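Local atomic coordinates of gamma-glutamyl-gamma-aminobutyraldehyde dehydrogenase (Burkholderia cenocepacia, PDB entry 4LIH), a protein that probably catalyses the NAD(P)+-dependent oxidation of aldehydes, likely including gamma-glutamyl-gamma-aminobutyraldehyde, to the corresponding carboxylic acids. Residues 45-50 against 114-119; 49-54 against 338-343; 107-112 against 205-210; 175-180 against 302-307. All blocks are in the same frame, centred on the assembly; numbering follows the deposited sequence. Where two conformers were deposited one is given.

Interaction 1 (45-50 against 114-119); sequences FDCVSP and TLDAGK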
loop_
_atom_site.group_PDB
_atom_site.type_symbol
_atom_site.label_atom_id
_atom_site.label_comp_id
_atom_site.label_asym_id
_atom_site.label_seq_id
_atom_site.Cartn_x
_atom_site.Cartn_y
_atom_site.Cartn_z
ATOM N N PHE A 45 40.726 -22.908 -11.569
ATOM C CA PHE A 45 40.240 -24.220 -11.185
ATOM C C PHE A 45 39.607 -24.888 -12.402
ATOM O O PHE A 45 39.240 -24.200 -13.354
ATOM C CB PHE A 45 39.283 -24.139 -10.003
ATOM C CG PHE A 45 37.936 -23.500 -10.286
ATOM C CD1 PHE A 45 36.877 -24.256 -10.749
ATOM C CD2 PHE A 45 37.700 -22.175 -9.964
ATOM C CE1 PHE A 45 35.624 -23.682 -10.937
ATOM C CE2 PHE A 45 36.464 -21.588 -10.187
ATOM C CZ PHE A 45 35.421 -22.342 -10.678
ATOM N N ASP A 46 39.570 -26.219 -12.392
ATOM C CA ASP A 46 38.942 -27.010 -13.463
ATOM C C ASP A 46 37.454 -27.133 -13.193
ATOM O O ASP A 46 37.007 -27.657 -12.155
ATOM C CB ASP A 46 39.523 -28.421 -13.570
ATOM C CG ASP A 46 40.927 -28.454 -14.148
ATOM O OD1 ASP A 46 41.473 -27.441 -14.647
ATOM O OD2 ASP A 46 41.466 -29.555 -14.119
ATOM N N CYS A 47 36.689 -26.631 -14.143
ATOM C CA CYS A 47 35.255 -26.744 -14.126
ATOM C C CYS A 47 34.835 -28.057 -14.760
ATOM O O CYS A 47 34.919 -28.250 -16.002
ATOM C CB CYS A 47 34.678 -25.579 -14.869
ATOM S SG CYS A 47 32.877 -25.564 -15.029
ATOM N N VAL A 48 34.396 -28.965 -13.892
ATOM C CA VAL A 48 34.113 -30.355 -14.259
ATOM C C VAL A 48 32.609 -30.596 -14.367
ATOM O O VAL A 48 31.825 -30.017 -13.627
ATOM C CB VAL A 48 34.697 -31.335 -13.216
ATOM C CG1 VAL A 48 34.462 -32.782 -13.623
ATOM C CG2 VAL A 48 36.178 -31.090 -13.030
ATOM N N SER A 49 32.207 -31.379 -15.360
ATOM C CA SER A 49 30.817 -31.708 -15.574
ATOM C C SER A 49 30.421 -32.942 -14.778
ATOM O O SER A 49 31.088 -33.970 -14.854
ATOM C CB SER A 49 30.586 -32.003 -17.048
ATOM O OG SER A 49 29.215 -32.153 -17.313
ATOM N N PRO A 50 29.291 -32.867 -14.079
ATOM C CA PRO A 50 28.738 -34.015 -13.378
ATOM C C PRO A 50 28.213 -35.129 -14.275
ATOM O O PRO A 50 27.986 -36.238 -13.804
ATOM C CB PRO A 50 27.557 -33.435 -12.588
ATOM C CG PRO A 50 27.631 -31.953 -12.695
ATOM C CD PRO A 50 28.595 -31.600 -13.769
ATOM N N THR A 114 23.289 -27.024 -17.852
ATOM C CA THR A 114 23.125 -28.490 -17.884
ATOM C C THR A 114 24.516 -29.154 -17.849
ATOM O O THR A 114 24.720 -30.085 -17.098
ATOM C CB THR A 114 22.338 -28.940 -19.144
ATOM O OG1 THR A 114 20.942 -28.598 -19.012
ATOM C CG2 THR A 114 22.479 -30.430 -19.400
ATOM N N LEU A 115 25.471 -28.629 -18.625
ATOM C CA LEU A 115 26.856 -29.134 -18.545
ATOM C C LEU A 115 27.538 -28.942 -17.203
ATOM O O LEU A 115 28.201 -29.849 -16.711
ATOM C CB LEU A 115 27.738 -28.476 -19.617
ATOM C CG LEU A 115 27.338 -28.828 -21.039
ATOM C CD1 LEU A 115 28.071 -27.896 -22.025
ATOM C CD2 LEU A 115 27.607 -30.289 -21.339
ATOM N N ASP A 116 27.353 -27.755 -16.629
ATOM C CA ASP A 116 28.046 -27.297 -15.426
ATOM C C ASP A 116 27.524 -28.018 -14.172
ATOM O O ASP A 116 28.300 -28.436 -13.306
ATOM C CB ASP A 116 27.833 -25.762 -15.327
ATOM C CG ASP A 116 28.882 -25.040 -14.484
ATOM O OD1 ASP A 116 29.865 -25.704 -14.076
ATOM O OD2 ASP A 116 28.729 -23.795 -14.245
ATOM N N ALA A 117 26.202 -28.182 -14.092
ATOM C CA ALA A 117 25.568 -28.582 -12.824
ATOM C C ALA A 117 24.790 -29.894 -12.901
ATOM O O ALA A 117 24.282 -30.330 -11.885
ATOM C CB ALA A 117 24.655 -27.467 -12.350
ATOM N N GLY A 118 24.694 -30.488 -14.101
ATOM C CA GLY A 118 24.084 -31.824 -14.312
ATOM C C GLY A 118 22.571 -31.825 -14.377
ATOM O O GLY A 118 21.937 -32.874 -14.307
ATOM N N LYS A 119 22.000 -30.635 -14.496
ATOM C CA LYS A 119 20.565 -30.416 -14.521
ATOM C C LYS A 119 19.917 -30.724 -15.874
ATOM O O LYS A 119 20.382 -30.220 -16.890
ATOM C CB LYS A 119 20.340 -28.958 -14.155
ATOM C CG LYS A 119 20.747 -28.615 -12.723
ATOM C CD LYS A 119 20.882 -27.089 -12.566
ATOM C CE LYS A 119 19.587 -26.338 -12.819
ATOM N NZ LYS A 119 18.703 -26.272 -11.622
#
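S49 and L115 form the one direct hydrogen bond of this contact, in which the chain leaving strand 44-48 meets the C-terminal end of helix 106-117. The serine OG donates to L115 O over 2.6 Å, arriving in the carbonyl plane on a lone pair. Its first torsion (-172°) turns the hydroxyl away from the backbone N and out to the helix. S49 CA adds a longer C-H contact to the same oxygen.

A second polar approach joins C47 to D116: SG lies 3.2 Å from OD1, a close polar contact. The other carboxylate oxygen, OD2, accepts from the backbone N of L206, so the aspartate spans two neighbours.

The remaining contact is made by the P50 ring. CD stands 3.2 Å from D116 O and 3.4 Å from L115 O, while CG rests against the peptide that follows, 3.5 Å from A117 C. G118, with positive phi, ends the helix here and brings bare backbone to the proline.

The chemistry is that of a helix C-terminus, where carbonyls in the last turn lack the usual amide partners. Here a serine hydroxyl takes up one of them, and the polarised C-H groups of a proline, which has no N-H to offer, border two in a buried setting.

Interaction 2 (49-54 against 338-343); sequences SPIDGR and PGNPLD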
loop_
_atom_site.group_PDB
_atom_site.type_symbol
_atom_site.label_atom_id
_atom_site.label_comp_id
_atom_site.label_asym_id
_atom_site.label_seq_id
_atom_site.Cartn_x
_atom_site.Cartn_y
_atom_site.Cartn_z
ATOM N N SER A 49 32.207 -31.379 -15.360
ATOM C CA SER A 49 30.817 -31.708 -15.574
ATOM C C SER A 49 30.421 -32.942 -14.778
ATOM O O SER A 49 31.088 -33.970 -14.854
ATOM C CB SER A 49 30.586 -32.003 -17.048
ATOM O OG SER A 49 29.215 -32.153 -17.313
ATOM N N PRO A 50 29.291 -32.867 -14.079
ATOM C CA PRO A 50 28.738 -34.015 -13.378
ATOM C C PRO A 50 28.213 -35.129 -14.275
ATOM O O PRO A 50 27.986 -36.238 -13.804
ATOM C CB PRO A 50 27.557 -33.435 -12.588
ATOM C CG PRO A 50 27.631 -31.953 -12.695
ATOM C CD PRO A 50 28.595 -31.600 -13.769
ATOM N N ILE A 51 28.031 -34.837 -15.544
ATOM C CA ILE A 51 27.421 -35.772 -16.452
ATOM C C ILE A 51 28.349 -36.962 -16.592
ATOM O O ILE A 51 27.908 -38.117 -16.530
ATOM C CB ILE A 51 27.192 -35.133 -17.844
ATOM C CG1 ILE A 51 26.158 -33.982 -17.713
ATOM C CG2 ILE A 51 26.709 -36.189 -18.846
ATOM C CD1 ILE A 51 26.108 -33.066 -18.936
ATOM N N ASP A 52 29.629 -36.650 -16.771
ATOM C CA ASP A 52 30.612 -37.679 -17.108
ATOM C C ASP A 52 32.012 -37.376 -16.616
ATOM O O ASP A 52 32.955 -38.093 -16.961
ATOM C CB ASP A 52 30.595 -37.905 -18.629
ATOM C CG ASP A 52 30.996 -36.673 -19.427
ATOM O OD1 ASP A 52 31.298 -35.603 -18.826
ATOM O OD2 ASP A 52 31.011 -36.801 -20.679
ATOM N N GLY A 53 32.173 -36.343 -15.794
ATOM C CA GLY A 53 33.514 -35.938 -15.328
ATOM C C GLY A 53 34.402 -35.148 -16.301
ATOM O O GLY A 53 35.544 -34.837 -15.965
ATOM N N ARG A 54 33.891 -34.809 -17.486
ATOM C CA ARG A 54 34.682 -34.061 -18.470
ATOM C C ARG A 54 35.055 -32.691 -17.900
ATOM O O ARG A 54 34.248 -32.058 -17.220
ATOM C CB ARG A 54 33.932 -33.934 -19.825
ATOM C CG ARG A 54 32.688 -33.031 -19.855
ATOM C CD ARG A 54 31.910 -33.068 -21.182
ATOM N NE ARG A 54 30.709 -33.897 -21.132
ATOM C CZ ARG A 54 29.666 -33.793 -21.962
ATOM N NH1 ARG A 54 29.618 -32.865 -22.907
ATOM N NH2 ARG A 54 28.634 -34.608 -21.820
ATOM N N PRO A 338 17.438 -42.029 -13.403
ATOM C CA PRO A 338 18.486 -41.091 -13.891
ATOM C C PRO A 338 18.858 -41.338 -15.317
ATOM O O PRO A 338 18.712 -42.455 -15.804
ATOM C CB PRO A 338 19.692 -41.391 -13.007
ATOM C CG PRO A 338 19.132 -42.045 -11.801
ATOM C CD PRO A 338 17.915 -42.809 -12.260
ATOM N N GLY A 339 19.304 -40.304 -16.007
ATOM C CA GLY A 339 19.774 -40.460 -17.383
ATOM C C GLY A 339 20.642 -39.278 -17.723
ATOM O O GLY A 339 20.863 -38.394 -16.872
ATOM N N ASN A 340 21.128 -39.262 -18.963
ATOM C CA ASN A 340 21.959 -38.171 -19.484
ATOM C C ASN A 340 21.143 -36.878 -19.490
ATOM O O ASN A 340 20.129 -36.783 -20.191
ATOM C CB ASN A 340 22.455 -38.489 -20.909
ATOM C CG ASN A 340 23.526 -37.512 -21.405
ATOM O OD1 ASN A 340 23.637 -36.386 -20.937
ATOM N ND2 ASN A 340 24.338 -37.964 -22.371
ATOM N N PRO A 341 21.604 -35.856 -18.753
ATOM C CA PRO A 341 20.769 -34.651 -18.768
ATOM C C PRO A 341 20.773 -33.891 -20.100
ATOM O O PRO A 341 19.910 -33.051 -20.279
ATOM C CB PRO A 341 21.343 -33.802 -17.642
ATOM C CG PRO A 341 22.713 -34.268 -17.457
ATOM C CD PRO A 341 22.751 -35.712 -17.836
ATOM N N LEU A 342 21.675 -34.234 -21.036
ATOM C CA LEU A 342 21.644 -33.682 -22.383
ATOM C C LEU A 342 20.479 -34.200 -23.226
ATOM O O LEU A 342 20.200 -33.635 -24.299
ATOM C CB LEU A 342 22.964 -33.930 -23.124
ATOM C CG LEU A 342 24.159 -33.122 -22.611
ATOM C CD1 LEU A 342 25.446 -33.558 -23.297
ATOM C CD2 LEU A 342 23.919 -31.627 -22.791
ATOM N N ASP A 343 19.801 -35.244 -22.718
ATOM C CA ASP A 343 18.656 -35.856 -23.376
ATOM C C ASP A 343 17.367 -35.184 -22.901
ATOM O O ASP A 343 17.047 -35.221 -21.698
ATOM C CB ASP A 343 18.626 -37.355 -23.037
ATOM C CG ASP A 343 17.508 -38.120 -23.754
ATOM O OD1 ASP A 343 16.447 -37.546 -24.109
ATOM O OD2 ASP A 343 17.710 -39.335 -23.903
#
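Two tight turns meet side by side: the connection of the hairpin formed by strands 44-48 and 55-60, carrying I51, and the type I turn from N340 to D343, carrying P341 and L342. Each holds an Asx turn. N340 OD1 accepts from L342 N at 2.9 Å, the donor standing 45° above the carbonyl plane, and D52 OD1 likewise takes the backbone N of R54 at 3.0 Å.

Across the contact no hydrogen bond forms, and I51 does most of the work. Its CG1 presses on P341 CG at 3.5 Å, tighter than ordinary van der Waals contact. With CG1 anti to the carbonyl carbon (chi1 -65°) and the chain extended, CD1 goes on to L342 CG at 4.2 Å, the two side chains meeting nearly at right angles. The other branch, CG2, lies 3.7 Å from N340 OD1, the oxygen already engaged in the turn. R54, modelled in two conformers, brings its guanidinium edge tentatively near L342 CD1; its NE salt-bridges D52 OD1, from the opposite face to R54 N.

Helix 106-117 underlies both turns: I51 rests on L115, L342 on L111 and T114. Y388 of strand 388-395 bonds I51 O through its hydroxyl and touches P341, while L14 of helix 14-23 covers L342.

Interaction 3 (107-112 against 205-210); sequences DELSLL and PLTAIR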
loop_
_atom_site.group_PDB
_atom_site.type_symbol
_atom_site.label_atom_id
_atom_site.label_comp_id
_atom_site.label_asym_id
_atom_site.label_seq_id
_atom_site.Cartn_x
_atom_site.Cartn_y
_atom_site.Cartn_z
ATOM N N ASP A 107 19.361 -21.036 -25.548
ATOM C CA ASP A 107 19.936 -22.379 -25.801
ATOM C C ASP A 107 21.355 -22.509 -25.218
ATOM O O ASP A 107 21.640 -23.481 -24.530
ATOM C CB ASP A 107 19.978 -22.744 -27.296
ATOM C CG ASP A 107 18.605 -22.989 -27.879
ATOM O OD1 ASP A 107 17.609 -23.062 -27.162
ATOM O OD2 ASP A 107 18.517 -23.120 -29.103
ATOM N N GLU A 108 22.205 -21.525 -25.479
ATOM C CA GLU A 108 23.566 -21.485 -24.932
ATOM C C GLU A 108 23.569 -21.507 -23.395
ATOM O O GLU A 108 24.314 -22.276 -22.773
ATOM C CB GLU A 108 24.324 -20.253 -25.413
ATOM C CG GLU A 108 25.774 -20.217 -24.996
ATOM C CD GLU A 108 26.431 -18.881 -25.205
ATOM O OE1 GLU A 108 25.763 -17.928 -25.676
ATOM O OE2 GLU A 108 27.627 -18.779 -24.897
ATOM N N LEU A 109 22.704 -20.697 -22.798
ATOM C CA LEU A 109 22.686 -20.567 -21.342
ATOM C C LEU A 109 22.142 -21.855 -20.717
ATOM O O LEU A 109 22.618 -22.321 -19.694
ATOM C CB LEU A 109 21.847 -19.361 -20.924
ATOM C CG LEU A 109 22.454 -17.998 -21.181
ATOM C CD1 LEU A 109 21.425 -16.905 -20.927
ATOM C CD2 LEU A 109 23.692 -17.802 -20.317
ATOM N N SER A 110 21.088 -22.379 -21.310
ATOM C CA SER A 110 20.536 -23.650 -20.870
ATOM C C SER A 110 21.587 -24.772 -20.959
ATOM O O SER A 110 21.732 -25.568 -20.016
ATOM C CB SER A 110 19.309 -23.984 -21.680
ATOM O OG SER A 110 18.297 -23.023 -21.502
ATOM N N LEU A 111 22.331 -24.822 -22.063
ATOM C CA LEU A 111 23.347 -25.885 -22.246
ATOM C C LEU A 111 24.522 -25.724 -21.273
ATOM O O LEU A 111 25.008 -26.697 -20.716
ATOM C CB LEU A 111 23.791 -25.965 -23.717
ATOM C CG LEU A 111 24.943 -26.953 -24.051
ATOM C CD1 LEU A 111 24.519 -28.410 -23.854
ATOM C CD2 LEU A 111 25.394 -26.715 -25.481
ATOM N N LEU A 112 24.976 -24.493 -21.044
ATOM C CA LEU A 112 25.994 -24.230 -20.043
ATOM C C LEU A 112 25.569 -24.719 -18.660
ATOM O O LEU A 112 26.367 -25.376 -17.990
ATOM C CB LEU A 112 26.320 -22.738 -19.964
ATOM C CG LEU A 112 27.065 -22.160 -21.130
ATOM C CD1 LEU A 112 27.030 -20.643 -21.034
ATOM C CD2 LEU A 112 28.514 -22.659 -21.097
ATOM N N PRO A 205 30.126 -22.072 -12.054
ATOM C CA PRO A 205 30.457 -20.718 -12.374
ATOM C C PRO A 205 29.967 -20.202 -13.724
ATOM O O PRO A 205 30.016 -18.988 -13.934
ATOM C CB PRO A 205 31.986 -20.776 -12.421
ATOM C CG PRO A 205 32.240 -22.118 -12.995
ATOM C CD PRO A 205 31.293 -22.967 -12.246
ATOM N N LEU A 206 29.639 -21.099 -14.662
ATOM C CA LEU A 206 29.581 -20.699 -16.093
ATOM C C LEU A 206 28.466 -19.707 -16.508
ATOM O O LEU A 206 28.746 -18.729 -17.245
ATOM C CB LEU A 206 29.561 -21.930 -17.031
ATOM C CG LEU A 206 30.758 -22.915 -16.874
ATOM C CD1 LEU A 206 30.684 -24.058 -17.867
ATOM C CD2 LEU A 206 32.054 -22.154 -17.023
ATOM N N THR A 207 27.229 -19.956 -16.105
ATOM C CA THR A 207 26.133 -19.058 -16.505
ATOM C C THR A 207 26.290 -17.672 -15.885
ATOM O O THR A 207 25.934 -16.686 -16.511
ATOM C CB THR A 207 24.709 -19.642 -16.284
ATOM O OG1 THR A 207 24.506 -20.056 -14.917
ATOM C CG2 THR A 207 24.475 -20.793 -17.219
ATOM N N ALA A 208 26.824 -17.602 -14.663
ATOM C CA ALA A 208 27.090 -16.332 -14.011
ATOM C C ALA A 208 28.007 -15.494 -14.886
ATOM O O ALA A 208 27.734 -14.322 -15.180
ATOM C CB ALA A 208 27.761 -16.560 -12.663
ATOM N N ILE A 209 29.135 -16.119 -15.235
ATOM C CA ILE A 209 30.122 -15.521 -16.115
ATOM C C ILE A 209 29.465 -15.079 -17.409
ATOM O O ILE A 209 29.631 -13.935 -17.826
ATOM C CB ILE A 209 31.301 -16.495 -16.397
ATOM C CG1 ILE A 209 32.113 -16.745 -15.124
ATOM C CG2 ILE A 209 32.190 -15.922 -17.496
ATOM C CD1 ILE A 209 33.267 -17.714 -15.232
ATOM N N ARG A 210 28.724 -15.969 -18.051
ATOM C CA ARG A 210 28.097 -15.649 -19.328
ATOM C C ARG A 210 27.165 -14.438 -19.247
ATOM O O ARG A 210 27.258 -13.537 -20.097
ATOM C CB ARG A 210 27.355 -16.868 -19.916
ATOM C CG ARG A 210 26.870 -16.703 -21.355
ATOM C CD ARG A 210 28.055 -16.393 -22.270
ATOM N NE ARG A 210 27.653 -16.204 -23.683
ATOM C CZ ARG A 210 27.636 -15.056 -24.368
ATOM N NH1 ARG A 210 28.056 -13.907 -23.861
ATOM N NH2 ARG A 210 27.210 -15.063 -25.617
#
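E108 and R210 pair in a salt bridge between helical segments 107-112 and 206-210, which run roughly antiparallel (151°) with their axes 9.5 Å apart at closest approach. R210 grips the carboxylate side-on with two nitrogens. NE gives its hydrogen to OE2 at 2.8 Å, approaching from above the carboxylate plane, and NH2 reaches the syn lone pair of OE1 at 3.2 Å; a weak bond from NE to OE1 adds little. The two flat groups are twisted 54° apart, so this is not the coplanar form of the pair. Weak bonds complete the surroundings, between H105 ND1 and OE1 on the acid side and between R210 NH1 and Q213 OE1 on the other.

T207 divides its branches: OG1 bonds to E113 OE1, leaving CG2 to face the opposite helix, 3.5 Å from L109 O and 3.8 Å from L112 CB.

Beneath the ion pair lies an apolar layer. L109 CD2 touches R210 CG at 3.5 Å, and L112 CD2 meets L206 CD1 at 4.1 Å. A bend at chi2 (58°) lets the arginine lay its methylenes on L109 and L112 before its head turns to E108.

Charge thus pairs at the partly exposed edge, while the leucines and T207 CG2 pack in the buried part between the helices.

Interaction 4 (175-180 against 302-307); sequences WNFPIL and FYNMGE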
loop_
_atom_site.group_PDB
_atom_site.type_symbol
_atom_site.label_atom_id
_atom_site.label_comp_id
_atom_site.label_asym_id
_atom_site.label_seq_id
_atom_site.Cartn_x
_atom_site.Cartn_y
_atom_site.Cartn_z
ATOM N N TRP A 175 24.967 -23.900 -6.218
ATOM C CA TRP A 175 25.117 -24.632 -7.479
ATOM C C TRP A 175 23.881 -25.376 -7.908
ATOM O O TRP A 175 23.878 -25.988 -8.989
ATOM C CB TRP A 175 26.285 -25.641 -7.351
ATOM C CG TRP A 175 26.220 -26.508 -6.070
ATOM C CD1 TRP A 175 26.934 -26.299 -4.920
ATOM C CD2 TRP A 175 25.424 -27.674 -5.833
ATOM N NE1 TRP A 175 26.611 -27.237 -3.985
ATOM C CE2 TRP A 175 25.697 -28.104 -4.514
ATOM C CE3 TRP A 175 24.492 -28.387 -6.590
ATOM C CZ2 TRP A 175 25.104 -29.245 -3.954
ATOM C CZ3 TRP A 175 23.904 -29.539 -6.036
ATOM C CH2 TRP A 175 24.204 -29.946 -4.723
ATOM N N ASN A 176 22.847 -25.418 -7.069
ATOM C CA ASN A 176 21.685 -26.253 -7.439
ATOM C C ASN A 176 20.805 -25.564 -8.480
ATOM O O ASN A 176 20.216 -26.244 -9.360
ATOM C CB ASN A 176 20.888 -26.728 -6.223
ATOM C CG ASN A 176 20.316 -25.587 -5.407
ATOM O OD1 ASN A 176 20.885 -24.482 -5.353
ATOM N ND2 ASN A 176 19.141 -25.813 -4.823
ATOM N N PHE A 177 20.719 -24.236 -8.386
ATOM C CA PHE A 177 20.034 -23.395 -9.370
ATOM C C PHE A 177 20.921 -22.194 -9.677
ATOM O O PHE A 177 20.577 -21.069 -9.258
ATOM C CB PHE A 177 18.658 -22.885 -8.857
ATOM C CG PHE A 177 17.647 -23.966 -8.696
ATOM C CD1 PHE A 177 16.853 -24.342 -9.752
ATOM C CD2 PHE A 177 17.560 -24.668 -7.488
ATOM C CE1 PHE A 177 15.967 -25.386 -9.621
ATOM C CE2 PHE A 177 16.657 -25.721 -7.366
ATOM C CZ PHE A 177 15.896 -26.090 -8.431
ATOM N N PRO A 178 22.053 -22.411 -10.386
ATOM C CA PRO A 178 23.046 -21.346 -10.507
ATOM C C PRO A 178 22.505 -20.068 -11.118
ATOM O O PRO A 178 22.593 -19.033 -10.488
ATOM C CB PRO A 178 24.169 -21.956 -11.377
ATOM C CG PRO A 178 23.960 -23.440 -11.242
ATOM C CD PRO A 178 22.508 -23.671 -11.011
ATOM N N ILE A 179 21.963 -20.121 -12.318
ATOM C CA ILE A 179 21.508 -18.880 -12.939
ATOM C C ILE A 179 20.262 -18.299 -12.250
ATOM O O ILE A 179 20.143 -17.069 -12.089
ATOM C CB ILE A 179 21.332 -18.976 -14.476
ATOM C CG1 ILE A 179 21.310 -17.533 -15.056
ATOM C CG2 ILE A 179 20.107 -19.796 -14.862
ATOM C CD1 ILE A 179 20.973 -17.515 -16.526
ATOM N N LEU A 180 19.393 -19.179 -11.770
ATOM C CA LEU A 180 18.109 -18.772 -11.234
ATOM C C LEU A 180 18.268 -18.087 -9.871
ATOM O O LEU A 180 17.717 -16.995 -9.645
ATOM C CB LEU A 180 17.167 -19.972 -11.226
ATOM C CG LEU A 180 15.738 -19.819 -10.704
ATOM C CD1 LEU A 180 15.705 -19.755 -9.183
ATOM C CD2 LEU A 180 15.105 -18.601 -11.344
ATOM N N PHE A 302 12.075 -35.265 -6.239
ATOM C CA PHE A 302 12.952 -35.811 -7.258
ATOM C C PHE A 302 13.304 -34.805 -8.343
ATOM O O PHE A 302 14.319 -34.992 -9.003
ATOM C CB PHE A 302 12.333 -37.096 -7.876
ATOM C CG PHE A 302 11.994 -38.165 -6.862
ATOM C CD1 PHE A 302 12.820 -38.437 -5.805
ATOM C CD2 PHE A 302 10.843 -38.911 -6.998
ATOM C CE1 PHE A 302 12.502 -39.413 -4.869
ATOM C CE2 PHE A 302 10.529 -39.866 -6.080
ATOM C CZ PHE A 302 11.374 -40.129 -5.014
ATOM N N TYR A 303 12.499 -33.755 -8.515
ATOM C CA TYR A 303 12.840 -32.633 -9.382
ATOM C C TYR A 303 14.211 -32.007 -9.013
ATOM O O TYR A 303 14.503 -31.763 -7.859
ATOM C CB TYR A 303 11.761 -31.524 -9.377
ATOM C CG TYR A 303 12.158 -30.429 -10.352
ATOM C CD1 TYR A 303 11.928 -30.596 -11.696
ATOM C CD2 TYR A 303 12.774 -29.264 -9.942
ATOM C CE1 TYR A 303 12.297 -29.648 -12.619
ATOM C CE2 TYR A 303 13.154 -28.298 -10.880
ATOM C CZ TYR A 303 12.893 -28.540 -12.217
ATOM O OH TYR A 303 13.211 -27.709 -13.226
ATOM N N ASN A 304 15.035 -31.748 -10.015
ATOM C CA ASN A 304 16.413 -31.291 -9.792
ATOM C C ASN A 304 17.212 -32.187 -8.871
ATOM O O ASN A 304 18.026 -31.751 -8.077
ATOM C CB ASN A 304 16.407 -29.866 -9.245
ATOM C CG ASN A 304 17.613 -29.098 -9.659
ATOM O OD1 ASN A 304 17.927 -29.045 -10.826
ATOM N ND2 ASN A 304 18.312 -28.513 -8.700
ATOM N N MET A 305 16.943 -33.477 -8.957
ATOM C CA MET A 305 17.651 -34.458 -8.145
ATOM C C MET A 305 17.514 -34.294 -6.619
ATOM O O MET A 305 18.415 -34.671 -5.886
ATOM C CB MET A 305 19.144 -34.438 -8.514
ATOM C CG MET A 305 19.439 -34.752 -9.982
ATOM S SD MET A 305 19.006 -33.498 -11.255
ATOM C CE MET A 305 20.377 -32.354 -11.158
ATOM N N GLY A 306 16.446 -33.692 -6.131
ATOM C CA GLY A 306 16.284 -33.471 -4.660
ATOM C C GLY A 306 17.174 -32.367 -4.135
ATOM O O GLY A 306 17.195 -32.106 -2.947
ATOM N N GLU A 307 17.898 -31.722 -5.048
ATOM C CA GLU A 307 18.861 -30.652 -4.723
ATOM C C GLU A 307 18.069 -29.362 -4.782
ATOM O O GLU A 307 18.202 -28.528 -5.665
ATOM C CB GLU A 307 20.052 -30.594 -5.677
ATOM C CG GLU A 307 20.869 -31.882 -5.726
ATOM C CD GLU A 307 21.873 -31.987 -6.854
ATOM O OE1 GLU A 307 22.845 -32.778 -6.670
ATOM O OE2 GLU A 307 21.740 -31.324 -7.915
#
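N176 and N304 exchange hydrogen bonds with each other's segments, and E307 O is where they converge. N176 ND2 donates to E307 O at 3.0 Å, while N304 ND2 spends one hydrogen on N176 O, also at 3.0 Å, and the other on E307 O. The two amides reach that carbonyl from opposite faces of its plane, holding it on both sides. For N176 this depends on a first torsion of 61°, with CG lodged between the backbone N and carbonyl carbon. K119 NZ donates to both N176 O and N304 OD1, linking the two asparagines. The amide ND2 of N176 also bonds a sulfonate oxygen of a bound MES molecule, probably from the crystallisation liquor.

Around this core lie aromatic rings. The N304 amide spreads over one face of F177, ND2 3.4 Å from CZ, with planes only 28° apart. F177 CE1 meets Y303 CE2 edge to edge at 4.2 Å. On the other flank, W175 turns its ring edge to E307, whose CD lies 3.3 Å from CZ3, the carboxylate nearly perpendicular to the indole; F408 meets the same indole at about 90°.

The sequence W175 to P178 belongs to the Pro-Trp-Asn-Phe-Pro motif of aldehyde dehydrogenases, and 302-307 forms the first part of the cysteine signature, which runs on to the cysteine just beyond it. As in relatives, N176, about 9 Å from the predicted active-site residue E274 between side chains, probably contributes to the oxyanion hole.

Overall arrangement
Helix 106-117 ties the set together: interaction 1 uses its C-terminal end, interaction 3 its N-terminal half, and L342 of interaction 2 packs on L111 from another side. Interactions 1 and 2 share S49 and P50, with centres 9 Å apart, yet the first turns on backbone carbonyls and the second on apolar branches. Interactions 1, 2 and 3 are mostly buried, though interaction 3 keeps its charged pair at a partly exposed edge. Interaction 4, the most central at about 8 Å from the chain's centre, is partly buried and bound by amides beside the probable active site. K119 carries interaction 1's segment into it, and T207 of interaction 3 packs against I179.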